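Local coordinates for protein N-alpha-acetyltransferase 35, NatC auxiliary subunit (Saccharomyces cerevisiae, PDB 6YGA) that serves as the auxiliary subunit of the yeast NatC complex, which acetylates the N-terminal methionine of substrates such as the L-A virus Gag protein, at residues B[442-447]-B[477-482]; B[469-474]-B[590-595]; B[542-547]-B[673-678]; B[548-553]-B[634-639]. All coordinates share one frame; numbering follows the deposited sequence.

Contact 1: residues B[442-447]-B[477-482]; sequences MKLSSM and HHLETF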
# COMPACT_ATOMS: atom_id res chain seq x y z
N MSE B 442 16.98 4.46 18.53
CA MSE B 442 15.85 4.47 17.62
C MSE B 442 16.28 4.30 16.17
O MSE B 442 15.65 3.57 15.40
CB MSE B 442 15.05 5.76 17.78
CG MSE B 442 14.39 5.89 19.13
SE MSE B 442 12.96 4.59 19.38
CE MSE B 442 11.73 5.28 18.04
N LYS B 443 17.37 4.98 15.78
CA LYS B 443 17.86 4.85 14.41
C LYS B 443 18.31 3.43 14.12
O LYS B 443 17.92 2.84 13.10
CB LYS B 443 19.01 5.83 14.17
CG LYS B 443 19.47 5.87 12.73
CD LYS B 443 20.72 6.71 12.57
CE LYS B 443 21.92 6.02 13.21
NZ LYS B 443 23.14 6.87 13.12
N LEU B 444 19.11 2.84 15.01
CA LEU B 444 19.66 1.51 14.75
C LEU B 444 18.58 0.44 14.82
O LEU B 444 18.60 -0.52 14.04
CB LEU B 444 20.79 1.22 15.74
CG LEU B 444 21.63 -0.02 15.46
CD1 LEU B 444 21.99 -0.11 13.98
CD2 LEU B 444 22.89 -0.01 16.31
N SER B 445 17.62 0.59 15.74
CA SER B 445 16.46 -0.30 15.77
C SER B 445 15.64 -0.17 14.49
O SER B 445 15.10 -1.16 13.99
CB SER B 445 15.59 -0.00 16.98
OG SER B 445 16.24 -0.37 18.19
N SER B 446 15.52 1.05 13.97
CA SER B 446 14.77 1.24 12.73
C SER B 446 15.52 0.65 11.54
O SER B 446 14.90 0.09 10.63
CB SER B 446 14.49 2.72 12.50
OG SER B 446 13.59 3.23 13.47
N MSE B 447 16.85 0.75 11.54
CA MSE B 447 17.66 0.17 10.47
C MSE B 447 17.46 -1.34 10.42
O MSE B 447 17.34 -1.93 9.35
CB MSE B 447 19.14 0.49 10.67
CG MSE B 447 19.51 1.97 10.53
SE MSE B 447 21.35 2.34 11.08
CE MSE B 447 22.31 1.56 9.57
N HIS B 477 24.84 -6.70 16.33
CA HIS B 477 26.01 -6.75 17.19
C HIS B 477 26.33 -5.36 17.74
O HIS B 477 26.66 -5.22 18.92
CB HIS B 477 27.20 -7.32 16.43
CG HIS B 477 28.45 -7.45 17.25
ND1 HIS B 477 29.42 -6.46 17.29
CD2 HIS B 477 28.90 -8.45 18.04
CE1 HIS B 477 30.40 -6.85 18.08
NE2 HIS B 477 30.12 -8.05 18.55
N HIS B 478 26.22 -4.33 16.90
CA HIS B 478 26.45 -2.97 17.36
C HIS B 478 25.36 -2.51 18.33
O HIS B 478 25.64 -1.79 19.29
CB HIS B 478 26.55 -2.01 16.18
CG HIS B 478 27.88 -2.04 15.49
ND1 HIS B 478 28.87 -1.11 15.75
CD2 HIS B 478 28.39 -2.88 14.56
CE1 HIS B 478 29.92 -1.38 15.00
NE2 HIS B 478 29.66 -2.45 14.27
N LEU B 479 24.12 -2.92 18.09
CA LEU B 479 23.04 -2.56 19.00
C LEU B 479 23.22 -3.24 20.35
O LEU B 479 22.97 -2.63 21.40
CB LEU B 479 21.68 -2.90 18.40
CG LEU B 479 20.47 -2.53 19.26
CD1 LEU B 479 20.56 -1.08 19.72
CD2 LEU B 479 19.19 -2.76 18.49
N GLU B 480 23.65 -4.50 20.36
CA GLU B 480 23.86 -5.20 21.62
C GLU B 480 25.01 -4.57 22.41
O GLU B 480 24.92 -4.41 23.63
CB GLU B 480 24.11 -6.68 21.38
CG GLU B 480 24.11 -7.53 22.65
CD GLU B 480 25.29 -8.48 22.71
OE1 GLU B 480 26.14 -8.43 21.80
OE2 GLU B 480 25.37 -9.27 23.67
N THR B 481 26.09 -4.21 21.71
CA THR B 481 27.21 -3.54 22.37
C THR B 481 26.78 -2.21 22.97
O THR B 481 27.13 -1.88 24.12
CB THR B 481 28.36 -3.32 21.38
OG1 THR B 481 28.85 -4.58 20.92
CG2 THR B 481 29.49 -2.54 22.03
N PHE B 482 26.01 -1.42 22.22
CA PHE B 482 25.48 -0.17 22.73
C PHE B 482 24.57 -0.40 23.93
O PHE B 482 24.68 0.31 24.94
CB PHE B 482 24.73 0.57 21.62
CG PHE B 482 23.88 1.71 22.09
CD1 PHE B 482 24.44 2.95 22.38
CD2 PHE B 482 22.51 1.56 22.23
CE1 PHE B 482 23.66 4.00 22.80
CE2 PHE B 482 21.72 2.61 22.65
CZ PHE B 482 22.29 3.83 22.94
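Leu-444 meets Leu-479 where two successive helices, 433-456 and 465-506, lie side by side. The segments run nearly antiparallel, at 151°, with their axes 10.3 Å apart at closest approach. This makes a helical hairpin within the TPR-like region of the protein.

Leu-444 and Leu-479 carry the contact about equally. In Leu-444, CG is anti to the backbone N (chi1 -170°), and this sends CD2 against the neighbouring helix. Leu-444 CD2 lies 3.6 Å from Leu-479 N and also packs on Leu-479 CB. Leu-444 CD2 brushes His-478 CB at 4.2 Å. The two leucine side chains run past one another in opposite directions. The CD2 end of Leu-444 lies beside the stem of Leu-479, whose own CD2 goes on to Ser-445.

Ser-445 follows at the next position. Ser-445 OG is 3.8 Å from Leu-479 CD2, a van der Waals touch. The hydroxyl itself is hydrogen-bonded to the backbone O of Phe-441, one turn earlier. Further along, Met-447, a selenomethionine, packs against Tyr-471 and Leu-475 of the same partner helix.

No hydrogen bond crosses between the two segments. The Ser-445 hydroxyl is satisfied within its own helix, and the interface therefore rests on van der Waals contact between the leucines.

Contact 2: residues B[469-474]-B[590-595]; sequences FWYVYY and KPFNSI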
# COMPACT_ATOMS: atom_id res chain seq x y z
N PHE B 469 21.04 -10.80 5.87
CA PHE B 469 21.08 -11.43 7.18
C PHE B 469 22.39 -11.13 7.90
O PHE B 469 22.40 -10.92 9.12
CB PHE B 469 20.85 -12.94 7.06
CG PHE B 469 19.40 -13.32 7.02
CD1 PHE B 469 18.49 -12.77 7.91
CD2 PHE B 469 18.94 -14.21 6.06
CE1 PHE B 469 17.15 -13.11 7.86
CE2 PHE B 469 17.60 -14.56 6.01
CZ PHE B 469 16.71 -14.01 6.91
N TRP B 470 23.51 -11.11 7.17
CA TRP B 470 24.77 -10.79 7.83
C TRP B 470 24.84 -9.31 8.18
O TRP B 470 25.42 -8.94 9.21
CB TRP B 470 25.96 -11.19 6.97
CG TRP B 470 27.25 -10.86 7.64
CD1 TRP B 470 27.89 -11.60 8.60
CD2 TRP B 470 28.06 -9.69 7.44
NE1 TRP B 470 29.04 -10.97 9.00
CE2 TRP B 470 29.17 -9.79 8.30
CE3 TRP B 470 27.95 -8.57 6.62
CZ2 TRP B 470 30.16 -8.82 8.36
CZ3 TRP B 470 28.93 -7.60 6.67
CH2 TRP B 470 30.03 -7.74 7.54
N TYR B 471 24.27 -8.45 7.34
CA TYR B 471 24.25 -7.03 7.66
C TYR B 471 23.41 -6.76 8.90
O TYR B 471 23.78 -5.93 9.73
CB TYR B 471 23.72 -6.22 6.47
CG TYR B 471 23.63 -4.74 6.73
CD1 TYR B 471 24.77 -3.99 6.99
CD2 TYR B 471 22.41 -4.08 6.71
CE1 TYR B 471 24.70 -2.63 7.23
CE2 TYR B 471 22.32 -2.73 6.95
CZ TYR B 471 23.47 -2.01 7.21
OH TYR B 471 23.38 -0.66 7.44
N VAL B 472 22.30 -7.48 9.06
CA VAL B 472 21.47 -7.29 10.25
C VAL B 472 22.15 -7.88 11.47
O VAL B 472 22.07 -7.32 12.57
CB VAL B 472 20.07 -7.89 10.02
CG1 VAL B 472 19.23 -7.79 11.29
CG2 VAL B 472 19.38 -7.17 8.88
N TYR B 473 22.84 -9.01 11.31
CA TYR B 473 23.70 -9.51 12.37
C TYR B 473 24.74 -8.46 12.77
O TYR B 473 24.93 -8.18 13.95
CB TYR B 473 24.38 -10.80 11.92
CG TYR B 473 25.46 -11.29 12.85
CD1 TYR B 473 25.15 -12.02 13.99
CD2 TYR B 473 26.80 -11.02 12.59
CE1 TYR B 473 26.14 -12.46 14.85
CE2 TYR B 473 27.79 -11.47 13.44
CZ TYR B 473 27.46 -12.19 14.57
OH TYR B 473 28.44 -12.63 15.42
N TYR B 474 25.39 -7.87 11.77
CA TYR B 474 26.35 -6.80 12.02
C TYR B 474 25.69 -5.63 12.76
O TYR B 474 26.24 -5.11 13.73
CB TYR B 474 26.95 -6.35 10.69
CG TYR B 474 27.69 -5.03 10.71
CD1 TYR B 474 29.02 -4.96 11.11
CD2 TYR B 474 27.06 -3.86 10.30
CE1 TYR B 474 29.70 -3.75 11.11
CE2 TYR B 474 27.72 -2.66 10.30
CZ TYR B 474 29.04 -2.60 10.71
OH TYR B 474 29.71 -1.40 10.71
N LYS B 590 21.93 0.97 -0.81
CA LYS B 590 21.80 2.42 -0.93
C LYS B 590 21.09 3.09 0.25
O LYS B 590 21.54 4.17 0.65
CB LYS B 590 21.10 2.74 -2.26
CG LYS B 590 20.97 4.23 -2.58
CD LYS B 590 20.33 4.40 -3.95
CE LYS B 590 20.29 5.85 -4.39
NZ LYS B 590 19.37 6.68 -3.56
N PRO B 591 20.02 2.53 0.83
CA PRO B 591 19.38 3.24 1.96
C PRO B 591 20.29 3.46 3.16
O PRO B 591 20.05 4.39 3.94
CB PRO B 591 18.21 2.32 2.34
CG PRO B 591 17.89 1.60 1.09
CD PRO B 591 19.20 1.38 0.41
N PHE B 592 21.33 2.65 3.34
CA PHE B 592 22.22 2.78 4.48
C PHE B 592 23.51 3.50 4.13
O PHE B 592 24.42 3.56 4.96
CB PHE B 592 22.53 1.40 5.07
CG PHE B 592 21.35 0.45 5.05
CD1 PHE B 592 20.39 0.49 6.05
CD2 PHE B 592 21.21 -0.48 4.04
CE1 PHE B 592 19.32 -0.38 6.04
CE2 PHE B 592 20.13 -1.36 4.02
CZ PHE B 592 19.19 -1.31 5.02
N ASN B 593 23.61 4.05 2.92
CA ASN B 593 24.90 4.53 2.43
C ASN B 593 25.32 5.83 3.10
O ASN B 593 26.52 6.06 3.28
CB ASN B 593 24.83 4.70 0.91
CG ASN B 593 26.20 4.89 0.30
OD1 ASN B 593 27.20 4.41 0.82
ND2 ASN B 593 26.24 5.59 -0.83
N SER B 594 24.37 6.67 3.49
CA SER B 594 24.68 7.97 4.07
C SER B 594 24.74 7.95 5.59
O SER B 594 24.94 9.01 6.20
CB SER B 594 23.65 9.00 3.60
OG SER B 594 23.67 9.11 2.19
N ILE B 595 24.57 6.79 6.22
CA ILE B 595 24.60 6.70 7.68
C ILE B 595 26.04 6.46 8.12
O ILE B 595 26.69 5.52 7.67
CB ILE B 595 23.67 5.58 8.18
CG1 ILE B 595 22.21 5.92 7.84
CG2 ILE B 595 23.84 5.37 9.67
CD1 ILE B 595 21.21 4.86 8.25
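Tyr-471 stands on a helix and Phe-592 on a short 3-10 segment, 590-592, with their CA atoms 10.5 Å apart. A type I beta turn then runs from Phe-592 to Ile-595. The two backbones stay well separated, and two aromatic side chains fill the distance between them.

Tyr-471 extends straight toward the loop, because a chi1 of 179° turns its ring away from its own backbone N. It presents the edge of its ring to the face of Phe-592. Tyr-471 CE2 lies 3.6 Å above the Phe-592 plane, over the ring centre. The centroids are 4.8 Å apart and the planes meet at 54°. This is a tilted edge-to-face pair, short of a perpendicular T. The phenol oxygen goes on to sit above the CB-CG bond of Phe-592, with Tyr-471 OH 3.3 Å from Phe-592 CB.

Other groups close round the pair. Phe-589 makes a second edge-to-face contact with Tyr-471. Met-447, from helix 433-456, also packs on this tyrosine, and Ser-451 of that helix touches Phe-592.

Both rings are buried, and no hydrogen bond joins the segments. The contact ties the loop between helices 581-588 and 603-613 to helix 465-506 through aromatic packing. The CE2 edge leans over the phenylalanine face, which probably adds a weak electrostatic attraction to dispersion.

Contact 3: residues B[542-547]-B[673-678]; sequences LKEINI and EYYCKL. With EDO (1,2-ethanediol), chain C; EDO (1,2-ethanediol), chain D.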
# COMPACT_ATOMS: atom_id res chain seq x y z
N LEU B 542 18.19 -6.48 25.62
CA LEU B 542 19.37 -7.30 25.37
C LEU B 542 18.98 -8.72 24.99
O LEU B 542 19.58 -9.32 24.09
CB LEU B 542 20.29 -7.29 26.58
CG LEU B 542 21.17 -6.05 26.73
CD1 LEU B 542 21.80 -5.99 28.11
CD2 LEU B 542 22.24 -6.05 25.65
N LYS B 543 17.97 -9.28 25.67
CA LYS B 543 17.50 -10.62 25.32
C LYS B 543 16.86 -10.65 23.94
O LYS B 543 17.05 -11.61 23.19
CB LYS B 543 16.52 -11.13 26.37
CG LYS B 543 17.14 -12.06 27.40
CD LYS B 543 16.12 -13.03 27.96
CE LYS B 543 16.81 -14.13 28.75
NZ LYS B 543 17.78 -14.88 27.91
N GLU B 544 16.11 -9.61 23.59
CA GLU B 544 15.48 -9.59 22.27
C GLU B 544 16.51 -9.41 21.16
O GLU B 544 16.42 -10.08 20.13
CB GLU B 544 14.42 -8.48 22.20
CG GLU B 544 13.78 -8.39 20.82
CD GLU B 544 12.53 -7.53 20.81
OE1 GLU B 544 12.62 -6.34 21.16
OE2 GLU B 544 11.46 -8.06 20.44
N ILE B 545 17.48 -8.52 21.36
CA ILE B 545 18.46 -8.28 20.30
C ILE B 545 19.39 -9.48 20.14
O ILE B 545 19.87 -9.75 19.04
CB ILE B 545 19.25 -6.98 20.57
CG1 ILE B 545 20.03 -6.57 19.33
CG2 ILE B 545 20.19 -7.14 21.75
CD1 ILE B 545 19.16 -6.41 18.10
N ASN B 546 19.65 -10.22 21.23
CA ASN B 546 20.45 -11.43 21.10
C ASN B 546 19.69 -12.52 20.36
O ASN B 546 20.31 -13.34 19.67
CB ASN B 546 20.88 -11.92 22.48
CG ASN B 546 22.19 -11.29 22.94
OD1 ASN B 546 23.25 -11.58 22.39
ND2 ASN B 546 22.11 -10.42 23.94
N ILE B 547 18.37 -12.55 20.47
CA ILE B 547 17.57 -13.48 19.67
C ILE B 547 17.68 -13.11 18.20
O ILE B 547 17.90 -13.98 17.34
CB ILE B 547 16.11 -13.50 20.15
CG1 ILE B 547 16.02 -14.16 21.53
CG2 ILE B 547 15.23 -14.22 19.16
CD1 ILE B 547 14.65 -14.05 22.15
N GLU B 673 1.64 -14.22 21.01
CA GLU B 673 1.43 -14.84 19.71
C GLU B 673 2.63 -14.61 18.80
O GLU B 673 3.01 -15.50 18.03
CB GLU B 673 0.15 -14.28 19.08
CG GLU B 673 -0.17 -14.81 17.70
CD GLU B 673 -1.44 -14.21 17.12
OE1 GLU B 673 -2.22 -13.61 17.89
OE2 GLU B 673 -1.65 -14.33 15.89
N TYR B 674 3.24 -13.43 18.88
CA TYR B 674 4.43 -13.15 18.08
C TYR B 674 5.58 -14.08 18.46
O TYR B 674 6.18 -14.73 17.59
CB TYR B 674 4.84 -11.69 18.27
CG TYR B 674 6.25 -11.39 17.79
CD1 TYR B 674 6.54 -11.31 16.44
CD2 TYR B 674 7.28 -11.18 18.70
CE1 TYR B 674 7.81 -11.04 15.99
CE2 TYR B 674 8.56 -10.91 18.26
CZ TYR B 674 8.82 -10.84 16.91
OH TYR B 674 10.09 -10.57 16.46
N TYR B 675 5.92 -14.16 19.75
CA TYR B 675 7.04 -14.99 20.16
C TYR B 675 6.75 -16.47 19.93
O TYR B 675 7.68 -17.25 19.66
CB TYR B 675 7.40 -14.73 21.62
CG TYR B 675 8.19 -13.46 21.81
CD1 TYR B 675 9.54 -13.41 21.50
CD2 TYR B 675 7.58 -12.30 22.27
CE1 TYR B 675 10.27 -12.24 21.66
CE2 TYR B 675 8.29 -11.13 22.44
CZ TYR B 675 9.64 -11.10 22.13
OH TYR B 675 10.35 -9.94 22.29
N CYS B 676 5.49 -16.87 20.02
CA CYS B 676 5.12 -18.23 19.63
C CYS B 676 5.45 -18.48 18.17
O CYS B 676 6.02 -19.51 17.81
CB CYS B 676 3.63 -18.47 19.91
SG CYS B 676 3.07 -20.12 19.45
N LYS B 677 5.09 -17.53 17.30
CA LYS B 677 5.44 -17.65 15.88
C LYS B 677 6.95 -17.62 15.69
O LYS B 677 7.49 -18.32 14.82
CB LYS B 677 4.78 -16.54 15.07
CG LYS B 677 3.27 -16.64 15.01
CD LYS B 677 2.66 -15.55 14.16
CE LYS B 677 1.19 -15.84 13.87
NZ LYS B 677 0.54 -14.74 13.11
N LEU B 678 7.66 -16.81 16.49
CA LEU B 678 9.11 -16.78 16.37
C LEU B 678 9.72 -18.11 16.79
O LEU B 678 10.69 -18.57 16.19
CB LEU B 678 9.67 -15.63 17.21
CG LEU B 678 11.10 -15.18 16.90
CD1 LEU B 678 11.24 -14.77 15.45
CD2 LEU B 678 11.47 -14.04 17.83
C1 EDO C . 13.71 -11.11 17.95
O1 EDO C . 13.78 -10.71 16.57
C2 EDO C . 12.39 -10.66 18.57
O2 EDO C . 12.09 -9.31 18.18
C1 EDO D . 8.02 -6.47 17.62
O1 EDO D . 8.01 -6.33 16.19
C2 EDO D . 9.44 -6.78 18.08
O2 EDO D . 9.48 -6.81 19.51
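Glu-544 faces Tyr-675, and Ile-547 faces Leu-678, between two helical segments whose CA atoms come no nearer than 9.7 Å (Ile-547 to Leu-678). Side chains and two bound 1,2-ethanediol molecules, probably from the crystallisation liquor, bridge the space.

Glu-544 is stretched out from its first torsion onward (chi1 178°, chi2 167°). This carries the carboxylate across to the phenol of Tyr-675. Tyr-675 OH lies 2.9 Å from Glu-544 OE2, a weak hydrogen bond at most. The same hydroxyl is also bonded to OH of Tyr-540, so the proton is not settled. OE2 accepts two further bonds from the diols. O2 of the chain C molecule is 2.7 Å from Glu-544 OE2, and O2 of the chain D molecule also donates to it.

Tyr-674 sets an edge over one face of Tyr-675: Tyr-674 CD2 is 3.7 Å above that plane, over the ring centre.

The apolar half is a single pair. CG2 of Ile-547 and CD2 of Leu-678 are 4.0 Å apart, and the two side chains cross at a slant. The chain C diol adds carbon to this patch: its C2 lies 3.6 Å from Leu-678 CD2. Ile-547 and Tyr-675 also rest on Ile-644 and Ile-647 of helix 619-653, which joins the same bundle.

Thus one carboxylate oxygen gathers several hydroxyls beside an apolar pair. In this crystal the diol hydroxyls would probably stabilise the negative charge of Glu-544 in its partly buried setting.

Contact 4: residues B[548-553]-B[634-639]; sequences TKSLCL and ETEVRN. With EDO (1,2-ethanediol), chain E; EDO (1,2-ethanediol), chain Y; EDO (1,2-ethanediol), chain C.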
# COMPACT_ATOMS: atom_id res chain seq x y z
N THR B 548 17.53 -11.82 17.89
CA THR B 548 17.70 -11.36 16.51
C THR B 548 19.09 -11.69 15.99
O THR B 548 19.25 -12.18 14.87
CB THR B 548 17.44 -9.86 16.42
OG1 THR B 548 16.06 -9.59 16.71
CG2 THR B 548 17.77 -9.34 15.03
N LYS B 549 20.11 -11.42 16.81
CA LYS B 549 21.49 -11.67 16.40
C LYS B 549 21.71 -13.15 16.11
O LYS B 549 22.32 -13.50 15.09
CB LYS B 549 22.45 -11.18 17.48
CG LYS B 549 23.79 -10.70 16.97
CD LYS B 549 24.70 -10.29 18.12
CE LYS B 549 25.09 -11.50 18.96
NZ LYS B 549 26.00 -11.15 20.09
N SER B 550 21.21 -14.02 16.99
CA SER B 550 21.39 -15.45 16.79
C SER B 550 20.68 -15.94 15.53
O SER B 550 21.23 -16.75 14.78
CB SER B 550 20.89 -16.21 18.01
OG SER B 550 21.69 -15.95 19.15
N LEU B 551 19.45 -15.46 15.29
CA LEU B 551 18.69 -15.94 14.14
C LEU B 551 19.36 -15.55 12.83
O LEU B 551 19.43 -16.36 11.90
CB LEU B 551 17.26 -15.41 14.20
CG LEU B 551 16.38 -16.05 15.28
CD1 LEU B 551 15.01 -15.40 15.29
CD2 LEU B 551 16.26 -17.55 15.06
N CYS B 552 19.84 -14.31 12.73
CA CYS B 552 20.58 -13.88 11.54
C CYS B 552 21.81 -14.76 11.32
O CYS B 552 22.08 -15.17 10.18
CB CYS B 552 20.99 -12.42 11.67
SG CYS B 552 19.62 -11.27 11.81
N LEU B 553 22.56 -15.03 12.38
CA LEU B 553 23.74 -15.89 12.25
C LEU B 553 23.34 -17.28 11.78
O LEU B 553 24.00 -17.86 10.91
CB LEU B 553 24.48 -15.96 13.59
CG LEU B 553 25.89 -16.55 13.57
CD1 LEU B 553 26.71 -15.91 12.47
CD2 LEU B 553 26.56 -16.34 14.93
N GLU B 634 21.79 -26.24 15.30
CA GLU B 634 20.91 -26.96 16.22
C GLU B 634 21.08 -26.45 17.65
O GLU B 634 20.09 -26.28 18.37
CB GLU B 634 21.19 -28.46 16.16
CG GLU B 634 21.12 -29.05 14.76
CD GLU B 634 21.35 -30.54 14.74
OE1 GLU B 634 21.16 -31.19 15.79
OE2 GLU B 634 21.73 -31.08 13.67
N THR B 635 22.32 -26.19 18.07
CA THR B 635 22.55 -25.73 19.44
C THR B 635 21.99 -24.33 19.65
O THR B 635 21.34 -24.05 20.66
CB THR B 635 24.04 -25.77 19.76
OG1 THR B 635 24.51 -27.12 19.69
CG2 THR B 635 24.31 -25.23 21.15
N GLU B 636 22.22 -23.44 18.68
CA GLU B 636 21.76 -22.06 18.82
C GLU B 636 20.25 -21.95 18.71
O GLU B 636 19.64 -21.10 19.37
CB GLU B 636 22.44 -21.17 17.77
CG GLU B 636 22.35 -19.69 18.07
CD GLU B 636 23.14 -19.29 19.30
OE1 GLU B 636 23.97 -20.08 19.78
OE2 GLU B 636 22.92 -18.16 19.80
N VAL B 637 19.61 -22.82 17.91
CA VAL B 637 18.16 -22.81 17.84
C VAL B 637 17.56 -23.12 19.21
O VAL B 637 16.63 -22.44 19.66
CB VAL B 637 17.66 -23.80 16.76
CG1 VAL B 637 16.22 -24.19 17.01
CG2 VAL B 637 17.79 -23.16 15.38
N ARG B 638 18.10 -24.12 19.90
CA ARG B 638 17.57 -24.46 21.22
C ARG B 638 17.80 -23.33 22.22
O ARG B 638 16.95 -23.06 23.07
CB ARG B 638 18.18 -25.77 21.72
CG ARG B 638 17.90 -26.95 20.83
CD ARG B 638 18.31 -28.25 21.50
NE ARG B 638 18.08 -29.40 20.63
CZ ARG B 638 19.03 -29.98 19.90
NH1 ARG B 638 20.27 -29.51 19.93
NH2 ARG B 638 18.74 -31.03 19.14
N ASN B 639 18.96 -22.66 22.13
CA ASN B 639 19.20 -21.52 23.01
C ASN B 639 18.22 -20.39 22.71
O ASN B 639 17.74 -19.71 23.62
CB ASN B 639 20.64 -21.04 22.87
CG ASN B 639 21.65 -22.04 23.41
OD1 ASN B 639 21.33 -22.87 24.26
ND2 ASN B 639 22.87 -21.97 22.90
C1 EDO E . 25.19 -15.14 18.68
O1 EDO E . 23.97 -14.50 19.07
C2 EDO E . 25.53 -16.22 19.71
O2 EDO E . 26.74 -16.89 19.32
C1 EDO Y . 20.25 -15.45 22.76
O1 EDO Y . 19.06 -14.68 22.90
C2 EDO Y . 19.94 -16.79 22.09
O2 EDO Y . 21.11 -17.62 22.16
C1 EDO C . 13.71 -11.11 17.95
O1 EDO C . 13.78 -10.71 16.57
C2 EDO C . 12.39 -10.66 18.57
O2 EDO C . 12.09 -9.31 18.18
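Ser-550 OG and Glu-636 OE2 make the central touch, 2.6 Å apart. The geometry fits a hydrogen bond from the serine, but its one proton also has the backbone O of Asn-546, one turn back, within reach. The helices come close at this point, with the CA atoms of Ser-550 and Glu-636 6.9 Å apart.

Two 1,2-ethanediol molecules, probably from the crystallisation liquor, extend the polar chain. O1 of the chain E molecule donates to Ser-550 OG at 2.7 Å. O2 of the chain Y molecule donates to Glu-636 OE2 at 3.0 Å. Each oxygen thus has a diol hydroxyl as a further partner.

The torsions explain the meeting. Glu-636 swings CG away from its own N, then bends at chi2 (67°). This brings the carboxylate to the serine, with Glu-636 CG 3.8 Å from Ser-550 CB.

Helices 511-564 and 619-653 both belong to the all-helical TPR-like part of the chain, and this is a polar surface contact between them. Beneath it Leu-551 packs on Val-640 and on Leu-678 of helix 668-701. Ser-550 also touches Val-640.

On the far side of helix 511-564, Cys-552 packs on Val-472 of helix 465-506. Lys-549 has a long, weak ion pair with Glu-480. Thr-548 OG1 shares a hydrogen bond with O1 of the chain C diol.

In the fold
The four contacts form a connected set around helices 465-506 and 511-564, which follow each other in the chain. Contacts 1 and 2 share helix 465-506 and have centres about 11 Å apart. Met-447 CE of contact 1 lies 3.3 Å from Tyr-471 OH of contact 2. Contacts 3 and 4 share helix 511-564, also with centres about 11 Å apart. Leu-678 CD1 meets Leu-551 CD1 at 3.8 Å, and both contacts touch the chain C diol. The two pairs join where these long helices pack: Leu-479 CD2 lies 3.7 Å from Ile-545 CD1, and Val-472 CG1 lies 3.5 Å from Cys-552 SG. No other subunit of the complex touches any of these segments.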